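Local coordinates for possible metal-dependent hydrolase (Veillonella parvula, PDB 3RPC), which is probably a metal-dependent hydrolase of the metallo-beta-lactamase superfamily, binding zinc ions in a site built from histidines and aspartates, at residues T22-P28 with V65-T71; K88-V94 with F108-I114. All coordinates share one frame; numbering follows the deposited sequence.

Overall arrangement
Going from the N terminus, strand 22-26 comes first; a long connection holding helix 58-62 then returns the chain to lie parallel to it as strand 67-69, which closes contact 1. The next turn of the chain passes the zinc ligands His72, His74, Asp76 and His77 and helix 80-85 before reaching strand 92-94, and helix 97-105 carries it on to strand 111-113, closing contact 2. The loops follow in series, neither nested nor crossed. Strands 67-69 and 92-94 are neighbours, joined by probable backbone bonds from Val68 to Pro91 and Phe93. Together the contacts make the four-strand parallel side of one sheet, ending at 111-113.

Contact 1: residues T22-P28 with V65-T71; sequences TTFLIDP and VTAVVVT
Asp27 grips Thr71 with both carboxylate oxygens, one to the backbone and one to the side chain. Thr71 N gives a nearly straight bond to Asp27 OD1 (2.7 Å), and Thr71 OG1 donates to Asp27 OD2 (2.6 Å); both donors come in on the syn sides, about 20° out of the carboxylate plane. Thr71 reaches OD2 because its OG1 sits between the backbone N and the carbonyl carbon (chi1 64°). Asp27 OD2 also bonds His77 ND1, so Asp27 is a second-shell residue for a zinc ligand, and Thr71 immediately precedes the ligand His72.

Behind this polar end the strands pair in parallel: Leu25 N meets Ala67 O at 2.9 Å, Val69 N binds Leu25 O, and Asp27 N meets Val69 O almost head-on. Flat and branched apolar side chains suit these buried strands. On one face Phe24 CD1 is met obliquely by Val69 CG2 at 3.8 Å and by Ala67 CB at 4.0 Å; on the other, Leu25 CB rests on Val65 CG1 (3.8 Å).

At the opposite end the regular pairing stops: Val65 and Thr66 are partly exposed, and the bond from Ala67 N to Thr23 O is weak (3.3 Å). Thr66 itself is well held, its OG1 standing in for a backbone carbonyl to accept Thr23 N at 2.8 Å while its N donates to Thr23 O.

Strand 14-19 flanks 22-26, and 92-94 flanks 67-69. The face bearing Phe24, Ala67 and Val69 packs against strands 117-120 and 123-128 of the second sheet, where Phe120 and Leu125 cover it.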
# COMPACT_ATOMS: atom_id res chain seq x y z
N THR A 22 -14.24 6.60 24.40
CA THR A 22 -13.27 5.56 24.09
C THR A 22 -11.86 6.13 24.07
O THR A 22 -11.59 7.11 23.38
CB THR A 22 -13.56 4.91 22.72
OG1 THR A 22 -14.80 4.19 22.81
CG2 THR A 22 -12.44 3.96 22.33
N THR A 23 -10.96 5.51 24.84
CA THR A 23 -9.56 5.92 24.81
C THR A 23 -8.69 4.82 24.22
O THR A 23 -8.65 3.71 24.75
CB THR A 23 -9.06 6.30 26.21
OG1 THR A 23 -9.77 7.45 26.68
CG2 THR A 23 -7.57 6.60 26.20
N PHE A 24 -8.00 5.14 23.14
CA PHE A 24 -7.07 4.23 22.49
C PHE A 24 -5.65 4.50 22.96
O PHE A 24 -5.15 5.62 22.82
CB PHE A 24 -7.10 4.44 20.97
CG PHE A 24 -8.43 4.18 20.33
CD1 PHE A 24 -8.81 2.88 19.98
CD2 PHE A 24 -9.31 5.22 20.06
CE1 PHE A 24 -10.04 2.63 19.38
CE2 PHE A 24 -10.54 4.98 19.46
CZ PHE A 24 -10.90 3.69 19.11
N LEU A 25 -5.00 3.47 23.49
CA LEU A 25 -3.56 3.52 23.72
C LEU A 25 -2.87 3.13 22.42
O LEU A 25 -3.05 2.02 21.92
CB LEU A 25 -3.17 2.57 24.86
CG LEU A 25 -1.67 2.43 25.14
CD1 LEU A 25 -1.08 3.75 25.59
CD2 LEU A 25 -1.41 1.35 26.20
N ILE A 26 -2.11 4.07 21.87
CA ILE A 26 -1.47 3.90 20.57
C ILE A 26 0.00 3.52 20.72
O ILE A 26 0.74 4.16 21.48
CB ILE A 26 -1.59 5.19 19.76
CG1 ILE A 26 -3.06 5.42 19.37
CG2 ILE A 26 -0.71 5.15 18.51
CD1 ILE A 26 -3.35 6.82 18.85
N ASP A 27 0.39 2.46 20.01
CA ASP A 27 1.79 2.05 19.86
C ASP A 27 2.60 2.13 21.16
O ASP A 27 3.60 2.85 21.23
CB ASP A 27 2.45 2.88 18.74
CG ASP A 27 1.95 2.49 17.35
OD1 ASP A 27 1.02 1.67 17.26
OD2 ASP A 27 2.47 3.02 16.35
N PRO A 28 2.20 1.35 22.17
CA PRO A 28 2.84 1.44 23.49
C PRO A 28 4.22 0.80 23.54
O PRO A 28 4.36 -0.43 23.41
CB PRO A 28 1.86 0.67 24.39
CG PRO A 28 1.29 -0.36 23.47
CD PRO A 28 1.09 0.38 22.17
N VAL A 65 -7.85 3.30 29.64
CA VAL A 65 -7.66 2.72 28.31
C VAL A 65 -8.78 1.72 27.99
O VAL A 65 -9.07 0.82 28.78
CB VAL A 65 -6.27 2.06 28.18
CG1 VAL A 65 -6.14 1.32 26.86
CG2 VAL A 65 -5.17 3.11 28.32
N THR A 66 -9.41 1.91 26.82
CA THR A 66 -10.52 1.09 26.33
C THR A 66 -10.04 0.06 25.31
O THR A 66 -10.62 -1.01 25.17
CB THR A 66 -11.55 1.96 25.56
OG1 THR A 66 -11.75 3.20 26.23
CG2 THR A 66 -12.88 1.22 25.43
N ALA A 67 -9.00 0.42 24.57
CA ALA A 67 -8.48 -0.45 23.52
C ALA A 67 -7.08 -0.01 23.17
O ALA A 67 -6.66 1.08 23.54
CB ALA A 67 -9.38 -0.40 22.28
N VAL A 68 -6.35 -0.89 22.49
CA VAL A 68 -4.99 -0.58 22.07
C VAL A 68 -4.93 -0.66 20.55
O VAL A 68 -5.57 -1.51 19.93
CB VAL A 68 -4.00 -1.58 22.69
CG1 VAL A 68 -2.57 -1.18 22.38
CG2 VAL A 68 -4.19 -1.67 24.20
N VAL A 69 -4.17 0.26 19.95
CA VAL A 69 -3.93 0.23 18.51
C VAL A 69 -2.43 0.06 18.32
O VAL A 69 -1.65 0.85 18.84
CB VAL A 69 -4.37 1.54 17.83
CG1 VAL A 69 -3.93 1.58 16.36
CG2 VAL A 69 -5.88 1.70 17.94
N VAL A 70 -2.04 -0.98 17.60
CA VAL A 70 -0.64 -1.29 17.37
C VAL A 70 -0.40 -1.25 15.87
O VAL A 70 -0.82 -2.16 15.14
CB VAL A 70 -0.29 -2.68 17.94
CG1 VAL A 70 1.19 -2.98 17.78
CG2 VAL A 70 -0.68 -2.75 19.42
N THR A 71 0.25 -0.19 15.39
CA THR A 71 0.41 -0.01 13.95
C THR A 71 1.38 -1.00 13.33
O THR A 71 1.28 -1.32 12.13
CB THR A 71 0.84 1.42 13.57
OG1 THR A 71 2.15 1.69 14.11
CG2 THR A 71 -0.17 2.44 14.08

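Contact 2: residues K88-V94 with F108-I114; sequences KSLPIFV and FIDVRII
A beta-alpha-beta unit, strand 92-94, helix 97-105 and strand 111-113, brings Ile92, Phe93 and Val94 beside Val111, Arg112 and Ile113 as parallel neighbours. The backbone bonds run from one strand to the other in turn: Ile92 N to Asp110 O (2.9 Å), Arg112 N to Ile92 O, Val94 N to Arg112 O, and Ile114 N to Val94 O. Beta-branched residues fill the face turned to the helix, where Val94 CG1 and Val111 CG1 meet at 3.7 Å and Ile103 packs on Val94.

On the other face Arg112, extended from CG to NE, runs alongside Phe93, its CD 3.9 Å from Phe93 CE1, with ring and guanidinium planes 68° apart. Pro91 lies against one face of the guanidinium, its CG 3.9 Å from Arg112 NH2. A bidentate salt bridge within 108-114 presents the guanidinium to these two residues: Arg112 NE reaches Asp110 OD1 at 3.0 Å, 30° out of the carboxylate plane, and Arg112 NH2 meets the syn lone pair of Asp110 OD2 at 2.9 Å.

Before the strands, Lys88 bends at chi2 (-61°) and lays its CD over the centre of the Phe108 ring, 3.9 Å from the centroid, a CH-pi contact. Its NZ continues to Ile83 O and Gln106 O, while Trp78 meets Phe108 edge-to-face. Here water 1 bridges the two loops, donating to Lys88 O and Leu90 O and accepting from Asp110 N, next to the direct bond from Ile109 N to Lys88 O.

Asp110 OD2 additionally accepts a bond from water 2, itself bound to Ser89 O. With two nitrogens on one carboxylate and Pro91 over one face of the guanidinium, the arginine should be fixed in rotation, its charge probably balanced on edge strand 111-113, where Arg112 and Asp110 are partly exposed.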
# COMPACT_ATOMS: atom_id res chain seq x y z
N LYS A 88 -4.73 -8.31 29.43
CA LYS A 88 -4.79 -9.22 28.29
C LYS A 88 -6.15 -9.23 27.62
O LYS A 88 -6.29 -9.73 26.50
CB LYS A 88 -4.44 -10.64 28.73
CG LYS A 88 -3.07 -10.79 29.37
CD LYS A 88 -1.94 -10.39 28.43
CE LYS A 88 -0.60 -10.80 29.03
NZ LYS A 88 0.54 -10.45 28.16
N SER A 89 -7.16 -8.70 28.30
CA SER A 89 -8.51 -8.73 27.77
C SER A 89 -8.89 -7.49 26.95
O SER A 89 -9.96 -7.46 26.34
CB SER A 89 -9.52 -8.95 28.90
OG SER A 89 -9.40 -7.91 29.85
N LEU A 90 -8.03 -6.47 26.92
CA LEU A 90 -8.33 -5.28 26.13
C LEU A 90 -8.26 -5.59 24.65
O LEU A 90 -7.37 -6.30 24.20
CB LEU A 90 -7.36 -4.15 26.44
CG LEU A 90 -7.54 -3.44 27.78
CD1 LEU A 90 -6.42 -2.44 28.00
CD2 LEU A 90 -8.91 -2.75 27.81
N PRO A 91 -9.22 -5.06 23.87
CA PRO A 91 -9.13 -5.22 22.42
C PRO A 91 -7.84 -4.58 21.88
O PRO A 91 -7.53 -3.44 22.24
CB PRO A 91 -10.35 -4.44 21.90
CG PRO A 91 -11.29 -4.42 23.06
CD PRO A 91 -10.42 -4.31 24.28
N ILE A 92 -7.12 -5.31 21.04
CA ILE A 92 -5.90 -4.83 20.40
C ILE A 92 -6.13 -4.82 18.90
O ILE A 92 -6.41 -5.86 18.32
CB ILE A 92 -4.70 -5.76 20.69
CG1 ILE A 92 -4.69 -6.22 22.15
CG2 ILE A 92 -3.39 -5.10 20.27
CD1 ILE A 92 -4.54 -5.09 23.18
N PHE A 93 -5.99 -3.66 18.28
CA PHE A 93 -6.18 -3.52 16.84
C PHE A 93 -4.83 -3.59 16.17
O PHE A 93 -3.90 -2.91 16.58
CB PHE A 93 -6.87 -2.19 16.53
CG PHE A 93 -8.31 -2.15 16.97
CD1 PHE A 93 -9.31 -2.62 16.14
CD2 PHE A 93 -8.65 -1.65 18.22
CE1 PHE A 93 -10.63 -2.60 16.55
CE2 PHE A 93 -9.98 -1.63 18.63
CZ PHE A 93 -10.97 -2.10 17.79
N VAL A 94 -4.72 -4.43 15.14
CA VAL A 94 -3.45 -4.68 14.48
C VAL A 94 -3.61 -4.63 12.96
O VAL A 94 -4.73 -4.57 12.45
CB VAL A 94 -2.85 -6.04 14.90
CG1 VAL A 94 -2.66 -6.09 16.42
CG2 VAL A 94 -3.74 -7.20 14.42
N PHE A 108 -2.74 -12.06 24.56
CA PHE A 108 -3.89 -11.20 24.32
C PHE A 108 -5.03 -11.97 23.63
O PHE A 108 -4.82 -12.61 22.61
CB PHE A 108 -3.45 -9.94 23.55
CG PHE A 108 -2.54 -9.07 24.37
CD1 PHE A 108 -3.06 -8.09 25.20
CD2 PHE A 108 -1.16 -9.27 24.36
CE1 PHE A 108 -2.23 -7.31 25.99
CE2 PHE A 108 -0.33 -8.49 25.16
CZ PHE A 108 -0.86 -7.51 25.97
N ILE A 109 -6.22 -11.92 24.23
CA ILE A 109 -7.30 -12.81 23.80
C ILE A 109 -8.29 -12.17 22.85
O ILE A 109 -9.15 -12.85 22.29
CB ILE A 109 -8.09 -13.33 25.02
CG1 ILE A 109 -8.79 -12.16 25.71
CG2 ILE A 109 -7.17 -14.06 25.99
CD1 ILE A 109 -9.77 -12.61 26.80
N ASP A 110 -8.17 -10.86 22.64
CA ASP A 110 -9.07 -10.14 21.76
C ASP A 110 -8.27 -9.24 20.82
O ASP A 110 -8.19 -8.04 21.01
CB ASP A 110 -10.07 -9.33 22.58
CG ASP A 110 -11.15 -8.68 21.73
OD1 ASP A 110 -11.17 -8.93 20.50
OD2 ASP A 110 -11.98 -7.95 22.30
N VAL A 111 -7.67 -9.86 19.81
CA VAL A 111 -6.85 -9.15 18.83
C VAL A 111 -7.61 -9.08 17.50
O VAL A 111 -8.09 -10.10 17.00
CB VAL A 111 -5.49 -9.84 18.65
CG1 VAL A 111 -4.61 -9.03 17.69
CG2 VAL A 111 -4.80 -10.01 20.01
N ARG A 112 -7.71 -7.88 16.93
CA ARG A 112 -8.57 -7.63 15.79
C ARG A 112 -7.78 -7.01 14.65
O ARG A 112 -7.20 -5.94 14.81
CB ARG A 112 -9.71 -6.68 16.18
CG ARG A 112 -10.48 -7.12 17.45
CD ARG A 112 -11.67 -6.18 17.76
NE ARG A 112 -12.27 -6.52 19.05
CZ ARG A 112 -13.32 -5.92 19.58
NH1 ARG A 112 -13.95 -4.95 18.94
NH2 ARG A 112 -13.77 -6.31 20.77
N ILE A 113 -7.77 -7.69 13.51
CA ILE A 113 -7.07 -7.20 12.33
C ILE A 113 -7.93 -6.19 11.58
O ILE A 113 -9.08 -6.48 11.23
CB ILE A 113 -6.77 -8.35 11.35
CG1 ILE A 113 -5.91 -9.41 12.03
CG2 ILE A 113 -6.05 -7.80 10.11
CD1 ILE A 113 -5.86 -10.74 11.28
N ILE A 114 -7.37 -5.00 11.34
CA ILE A 114 -8.06 -4.05 10.49
C ILE A 114 -7.72 -4.37 9.04
O ILE A 114 -6.71 -3.92 8.52
CB ILE A 114 -7.67 -2.58 10.79
CG1 ILE A 114 -7.74 -2.29 12.29
CG2 ILE A 114 -8.58 -1.62 10.03
CD1 ILE A 114 -7.40 -0.84 12.65
O HOH W 1 -6.66 -8.87 23.98
O HOH W 2 -12.11 -8.05 25.00